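Local coordinates for NADPH-dependent aldehyde reductase YqhD (Escherichia coli, PDB 4QGS), which reduces a broad range of short-chain aldehydes to alcohols with NADPH, as a zinc-containing member of the iron-containing alcohol dehydrogenase family, at residues Asp63-Lys66 against Gly67-Val70; Pro301-Trp304 against Asn305-Asp309. One frame throughout, in Å; residues are numbered along the deposited sequence.

Contact 1: residues Asp63-Lys66 against Gly67-Val70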
ATOM      1  N   ASP A  63     -15.153 -10.899 -20.683  1.00 23.20           N
ATOM      2  CA  ASP A  63     -16.591 -10.933 -20.981  1.00 26.75           C
ATOM      3  C   ASP A  63     -17.232  -9.548 -20.931  1.00 27.54           C
ATOM      4  O   ASP A  63     -18.060  -9.211 -21.779  1.00 26.75           O
ATOM      5  CB  ASP A  63     -17.330 -11.867 -20.020  1.00 26.89           C
ATOM      6  CG  ASP A  63     -18.839 -11.756 -20.151  1.00 36.22           C
ATOM      7  OD1 ASP A  63     -19.455 -10.959 -19.409  1.00 42.70           O
ATOM      8  OD2 ASP A  63     -19.413 -12.451 -21.013  1.00 39.77           O
ATOM      9  N   ALA A  64     -16.851  -8.739 -19.945  1.00 20.36           N
ATOM     10  CA  ALA A  64     -17.415  -7.400 -19.818  1.00 21.17           C
ATOM     11  C   ALA A  64     -17.102  -6.547 -21.042  1.00 23.62           C
ATOM     12  O   ALA A  64     -17.885  -5.662 -21.406  1.00 23.34           O
ATOM     13  CB  ALA A  64     -16.894  -6.715 -18.557  1.00 21.66           C
ATOM     14  N   LEU A  65     -15.961  -6.823 -21.668  1.00 20.04           N
ATOM     15  CA  LEU A  65     -15.477  -6.020 -22.788  1.00 19.69           C
ATOM     16  C   LEU A  65     -15.678  -6.701 -24.138  1.00 22.40           C
ATOM     17  O   LEU A  65     -15.097  -6.286 -25.142  1.00 22.83           O
ATOM     18  CB  LEU A  65     -13.994  -5.715 -22.606  1.00 20.14           C
ATOM     19  CG  LEU A  65     -13.658  -4.946 -21.333  1.00 18.89           C
ATOM     20  CD1 LEU A  65     -12.185  -4.617 -21.357  1.00 20.75           C
ATOM     21  CD2 LEU A  65     -14.500  -3.675 -21.271  1.00 24.12           C
ATOM     22  N   LYS A  66     -16.490  -7.746 -24.157  1.00 21.43           N
ATOM     23  CA  LYS A  66     -16.620  -8.564 -25.355  1.00 24.25           C
ATOM     24  C   LYS A  66     -17.104  -7.722 -26.535  1.00 21.55           C
ATOM     25  O   LYS A  66     -18.049  -6.950 -26.402  1.00 21.14           O
ATOM     26  CB  LYS A  66     -17.565  -9.726 -25.092  1.00 24.24           C
ATOM     27  CG  LYS A  66     -17.468 -10.823 -26.109  1.00 32.03           C
ATOM     28  CD  LYS A  66     -18.506 -11.867 -25.838  1.00 36.66           C
ATOM     29  CE  LYS A  66     -18.878 -12.538 -27.127  1.00 42.91           C
ATOM     30  NZ  LYS A  66     -17.718 -13.242 -27.749  1.00 52.01           N
ATOM     31  N   GLY A  67     -16.440  -7.864 -27.678  1.00 20.75           N
ATOM     32  CA  GLY A  67     -16.801  -7.101 -28.858  1.00 20.80           C
ATOM     33  C   GLY A  67     -15.907  -5.892 -29.054  1.00 23.15           C
ATOM     34  O   GLY A  67     -15.851  -5.308 -30.133  1.00 22.58           O
ATOM     35  N   MET A  68     -15.210  -5.503 -27.992  1.00 22.22           N
ATOM     36  CA  MET A  68     -14.264  -4.407 -28.092  1.00 20.90           C
ATOM     37  C   MET A  68     -12.889  -4.923 -28.493  1.00 21.02           C
ATOM     38  O   MET A  68     -12.605  -6.125 -28.429  1.00 26.27           O
ATOM     39  CB  MET A  68     -14.204  -3.636 -26.769  1.00 19.22           C
ATOM     40  CG  MET A  68     -15.541  -2.960 -26.457  1.00 23.34           C
ATOM     41  SD  MET A  68     -15.653  -2.147 -24.858  1.00 24.34           S
ATOM     42  CE  MET A  68     -14.287  -0.999 -24.965  1.00 24.38           C
ATOM     43  N   ASP A  69     -12.038  -3.999 -28.913  1.00 24.34           N
ATOM     44  CA  ASP A  69     -10.704  -4.306 -29.407  1.00 25.30           C
ATOM     45  C   ASP A  69      -9.756  -4.464 -28.216  1.00 26.44           C
ATOM     46  O   ASP A  69      -9.223  -3.475 -27.706  1.00 27.05           O
ATOM     47  CB  ASP A  69     -10.260  -3.190 -30.357  1.00 30.08           C
ATOM     48  CG  ASP A  69      -8.967  -3.499 -31.077  1.00 35.46           C
ATOM     49  OD1 ASP A  69      -8.445  -4.622 -30.951  1.00 36.77           O
ATOM     50  OD2 ASP A  69      -8.492  -2.607 -31.802  1.00 41.52           O
ATOM     51  N   VAL A  70      -9.571  -5.700 -27.771  1.00 28.45           N
ATOM     52  CA  VAL A  70      -8.819  -5.978 -26.553  0.66 27.68           C
ATOM     53  C   VAL A  70      -7.558  -6.814 -26.800  1.00 29.82           C
ATOM     54  O   VAL A  70      -7.595  -7.835 -27.500  1.00 30.29           O
ATOM     55  CB  VAL A  70      -9.708  -6.704 -25.520  0.66 27.06           C
ATOM     56  CG1 VAL A  70      -8.914  -7.043 -24.269  0.66 23.98           C
ATOM     57  CG2 VAL A  70     -10.931  -5.855 -25.178  0.66 27.70           C
TER
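Leu-65 and Met-68 are the first and last residues of a type II beta turn, with Lys-66 and Gly-67 at its corners. The turn joins the end of helix 57-64 to strand 69-73, an outermost strand of the parallel sheet in the N-terminal, dinucleotide-binding half of the enzyme. One backbone hydrogen bond closes it. Met-68 N donates to Leu-65 O at 3.0 Å, with an N-H...O angle of 156°. Before the turn, Lys-66 N still reaches back to Asp-63 O, and Leu-65 is the first residue to leave helical angles. Arg-34 NH2 is hydrogen-bonded to Ala-64 O and Lys-66 O. Gly-67 has a positive phi of 99°. A CB there would run into the carbonyl O of Lys-66, so the missing side chain suits this corner.

The apolar side-chain contacts centre on Leu-65, the buried residue of the group. Leu-65 CB meets Val-70 CG2 at 4.0 Å, which brings the residue just after the helix against strand residue Val-70. Met-68 also touches Arg-34 and Ile-37. The Met-68 chain runs extended to the sulfur and bends at the last torsion (chi3 57°). Met-68 SD lies 4.1 Å from Leu-65 CD2.

Contact 2: residues Pro301-Trp304 against Asn305-Asp309; sequences PALW and NEKRD
The last turn of helix 292-306 makes a local contact, with Leu-303 beside Lys-307 and Ala-302 joined to Asn-305 through a water, in the helical C-terminal half of the protein. The chain leaves the helix at Lys-307. Regular i to i+4 bonds run from Asn-305 N to Pro-301 O and from Glu-306 N to Ala-302 O. At the last turn Lys-307 N is shared. It donates to Leu-303 O at 2.8 Å and weakly to Trp-304 O.

Chi1 of -62° sets Lys-307 CG beside its own backbone N, 3.4 Å from Leu-303 O and 4.0 Å from Leu-303 CD2. CB and CG rest on the last turn. Beyond CG the chain bends at chi2 and chi3 and leads away, and NZ forms a salt bridge with Asp-384. The Asn-305 amide uses both its nitrogen and its oxygen. Asn-305 ND2 donates to a water at 3.0 Å, and that water donates to Ala-302 O at 2.7 Å. This carbonyl therefore accepts both the water and the helix bond from Glu-306. On the other end, Arg-308 NH2 donates to Asn-305 OD1 at 2.9 Å, in the plane of the amide carbonyl, with an N-H...O angle of 141°. The guanidinium also pairs with Asp-331 and Asp-335, so three side chains fix its position.

The helix end is set among several others. Pro-301 and Trp-304 lean on helix 330-347, and the indole makes an edge-to-face contact with Tyr-318 of helix 312-323. Ala-302, Leu-303 and Glu-306 face helix 387-396, where Glu-306 is salt-bridged to Arg-392. Leu-303 also touches Ala-276 and Thr-277 at the start of helix 276-288.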
ATOM      1  N   PRO A 301       5.320  -1.777  17.267  1.00 16.86           N
ATOM      2  CA  PRO A 301       5.183  -1.638  18.721  1.00 16.39           C
ATOM      3  C   PRO A 301       6.508  -1.266  19.385  1.00 19.65           C
ATOM      4  O   PRO A 301       6.492  -0.531  20.369  1.00 19.03           O
ATOM      5  CB  PRO A 301       4.683  -3.009  19.169  1.00 19.29           C
ATOM      6  CG  PRO A 301       5.111  -3.963  18.068  1.00 21.51           C
ATOM      7  CD  PRO A 301       5.057  -3.160  16.812  1.00 17.99           C
ATOM      8  N   ALA A 302       7.633  -1.741  18.849  1.00 16.57           N
ATOM      9  CA  ALA A 302       8.931  -1.340  19.384  1.00 19.61           C
ATOM     10  C   ALA A 302       9.169   0.154  19.166  1.00 18.51           C
ATOM     11  O   ALA A 302       9.687   0.853  20.048  1.00 18.66           O
ATOM     12  CB  ALA A 302      10.059  -2.164  18.748  1.00 17.37           C
ATOM     13  N   LEU A 303       8.780   0.650  17.993  1.00 16.05           N
ATOM     14  CA  LEU A 303       8.974   2.066  17.675  1.00 15.94           C
ATOM     15  C   LEU A 303       8.111   2.942  18.577  1.00 17.39           C
ATOM     16  O   LEU A 303       8.563   3.996  19.056  1.00 17.09           O
ATOM     17  CB  LEU A 303       8.663   2.329  16.193  1.00 17.36           C
ATOM     18  CG  LEU A 303       8.953   3.762  15.721  1.00 16.60           C
ATOM     19  CD1 LEU A 303       9.518   3.806  14.296  1.00 18.22           C
ATOM     20  CD2 LEU A 303       7.699   4.621  15.821  1.00 17.00           C
ATOM     21  N   TRP A 304       6.866   2.524  18.783  1.00 18.02           N
ATOM     22  CA  TRP A 304       5.950   3.288  19.627  1.00 17.33           C
ATOM     23  C   TRP A 304       6.478   3.412  21.057  1.00 20.80           C
ATOM     24  O   TRP A 304       6.431   4.490  21.652  1.00 20.36           O
ATOM     25  CB  TRP A 304       4.572   2.641  19.619  1.00 17.61           C
ATOM     26  CG  TRP A 304       3.698   3.094  18.492  1.00 16.78           C
ATOM     27  CD1 TRP A 304       3.976   4.032  17.537  1.00 17.67           C
ATOM     28  CD2 TRP A 304       2.383   2.613  18.216  1.00 18.46           C
ATOM     29  NE1 TRP A 304       2.896   4.174  16.688  1.00 15.74           N
ATOM     30  CE2 TRP A 304       1.910   3.312  17.082  1.00 16.68           C
ATOM     31  CE3 TRP A 304       1.562   1.666  18.823  1.00 16.34           C
ATOM     32  CZ2 TRP A 304       0.643   3.075  16.540  1.00 17.87           C
ATOM     33  CZ3 TRP A 304       0.299   1.435  18.285  1.00 18.06           C
ATOM     34  CH2 TRP A 304      -0.152   2.152  17.160  1.00 18.26           C
ATOM     35  N   ASN A 305       7.014   2.327  21.609  1.00 18.13           N
ATOM     36  CA  ASN A 305       7.558   2.420  22.959  1.00 20.11           C
ATOM     37  C   ASN A 305       8.750   3.365  23.006  1.00 20.76           C
ATOM     38  O   ASN A 305       8.895   4.158  23.939  1.00 22.29           O
ATOM     39  CB  ASN A 305       7.973   1.050  23.501  1.00 21.00           C
ATOM     40  CG  ASN A 305       8.669   1.165  24.842  1.00 27.49           C
ATOM     41  OD1 ASN A 305       8.062   1.576  25.837  1.00 28.48           O
ATOM     42  ND2 ASN A 305       9.948   0.841  24.871  1.00 26.35           N
ATOM     43  N   GLU A 306       9.590   3.302  21.980  1.00 18.05           N
ATOM     44  CA  GLU A 306      10.761   4.159  21.907  1.00 18.94           C
ATOM     45  C   GLU A 306      10.381   5.639  21.748  1.00 23.38           C
ATOM     46  O   GLU A 306      11.055   6.522  22.273  1.00 19.79           O
ATOM     47  CB  GLU A 306      11.658   3.713  20.751  1.00 22.19           C
ATOM     48  CG  GLU A 306      12.828   4.633  20.477  1.00 22.01           C
ATOM     49  CD  GLU A 306      13.835   4.642  21.608  1.00 26.02           C
ATOM     50  OE1 GLU A 306      14.001   3.593  22.270  1.00 28.84           O
ATOM     51  OE2 GLU A 306      14.445   5.707  21.842  1.00 30.63           O
ATOM     52  N   LYS A 307       9.302   5.894  21.021  1.00 17.46           N
ATOM     53  CA  LYS A 307       8.891   7.254  20.713  1.00 22.32           C
ATOM     54  C   LYS A 307       7.702   7.687  21.564  1.00 23.24           C
ATOM     55  O   LYS A 307       6.914   8.556  21.162  1.00 21.37           O
ATOM     56  CB  LYS A 307       8.554   7.377  19.225  1.00 19.46           C
ATOM     57  CG  LYS A 307       9.718   7.105  18.290  1.00 20.44           C
ATOM     58  CD  LYS A 307      10.906   8.027  18.566  1.00 19.65           C
ATOM     59  CE  LYS A 307      10.555   9.492  18.298  1.00 23.09           C
ATOM     60  NZ  LYS A 307      11.588  10.415  18.872  1.00 20.87           N
ATOM     61  N   ARG A 308       7.553   7.077  22.734  1.00 18.99           N
ATOM     62  CA  ARG A 308       6.363   7.322  23.547  1.00 19.56           C
ATOM     63  C   ARG A 308       6.337   8.752  24.085  1.00 24.76           C
ATOM     64  O   ARG A 308       5.280   9.246  24.464  1.00 24.22           O
ATOM     65  CB  ARG A 308       6.280   6.324  24.702  1.00 23.17           C
ATOM     66  CG  ARG A 308       7.463   6.382  25.663  1.00 25.17           C
ATOM     67  CD  ARG A 308       7.465   5.165  26.560  1.00 27.36           C
ATOM     68  NE  ARG A 308       6.305   5.145  27.441  1.00 29.61           N
ATOM     69  CZ  ARG A 308       5.541   4.081  27.651  1.00 30.83           C
ATOM     70  NH1 ARG A 308       4.506   4.165  28.476  1.00 30.99           N
ATOM     71  NH2 ARG A 308       5.801   2.933  27.039  1.00 28.92           N
ATOM     72  N   ASP A 309       7.494   9.406  24.113  1.00 20.85           N
ATOM     73  CA  ASP A 309       7.562  10.807  24.529  1.00 25.77           C
ATOM     74  C   ASP A 309       6.930  11.739  23.492  1.00 23.77           C
ATOM     75  O   ASP A 309       5.974  12.454  23.791  1.00 25.90           O
ATOM     76  CB  ASP A 309       9.015  11.225  24.778  1.00 26.94           C
ATOM     77  CG  ASP A 309       9.609  10.566  25.999  1.00 33.44           C
ATOM     78  OD1 ASP A 309       8.888  10.419  27.010  1.00 39.51           O
ATOM     79  OD2 ASP A 309      10.793  10.174  25.940  1.00 39.91           O
TER
HETATM   80  O   HOH W   1      11.085   0.056  22.183  1.00 23.47           O

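Contacts 1 and 2 lie on opposite sides of the chain's centre. Their own centres are 52 Å apart, and their nearest atoms about 40 Å, so they do not touch. Contact 1 belongs to the N-terminal half, and the side chain of Leu-65 is about 11 Å from that of Tyr-190, an NADP(+)-binding residue. Contact 2 belongs to the C-terminal half, which supplies the zinc ligands. The side chain of Leu-303 is about 13 Å from the zinc ion and about 9 Å from that of its ligand His-278. Helix 292-306, which ends in contact 2, begins with another zinc ligand, His-292. Neither contact includes a residue of the cofactor or metal site.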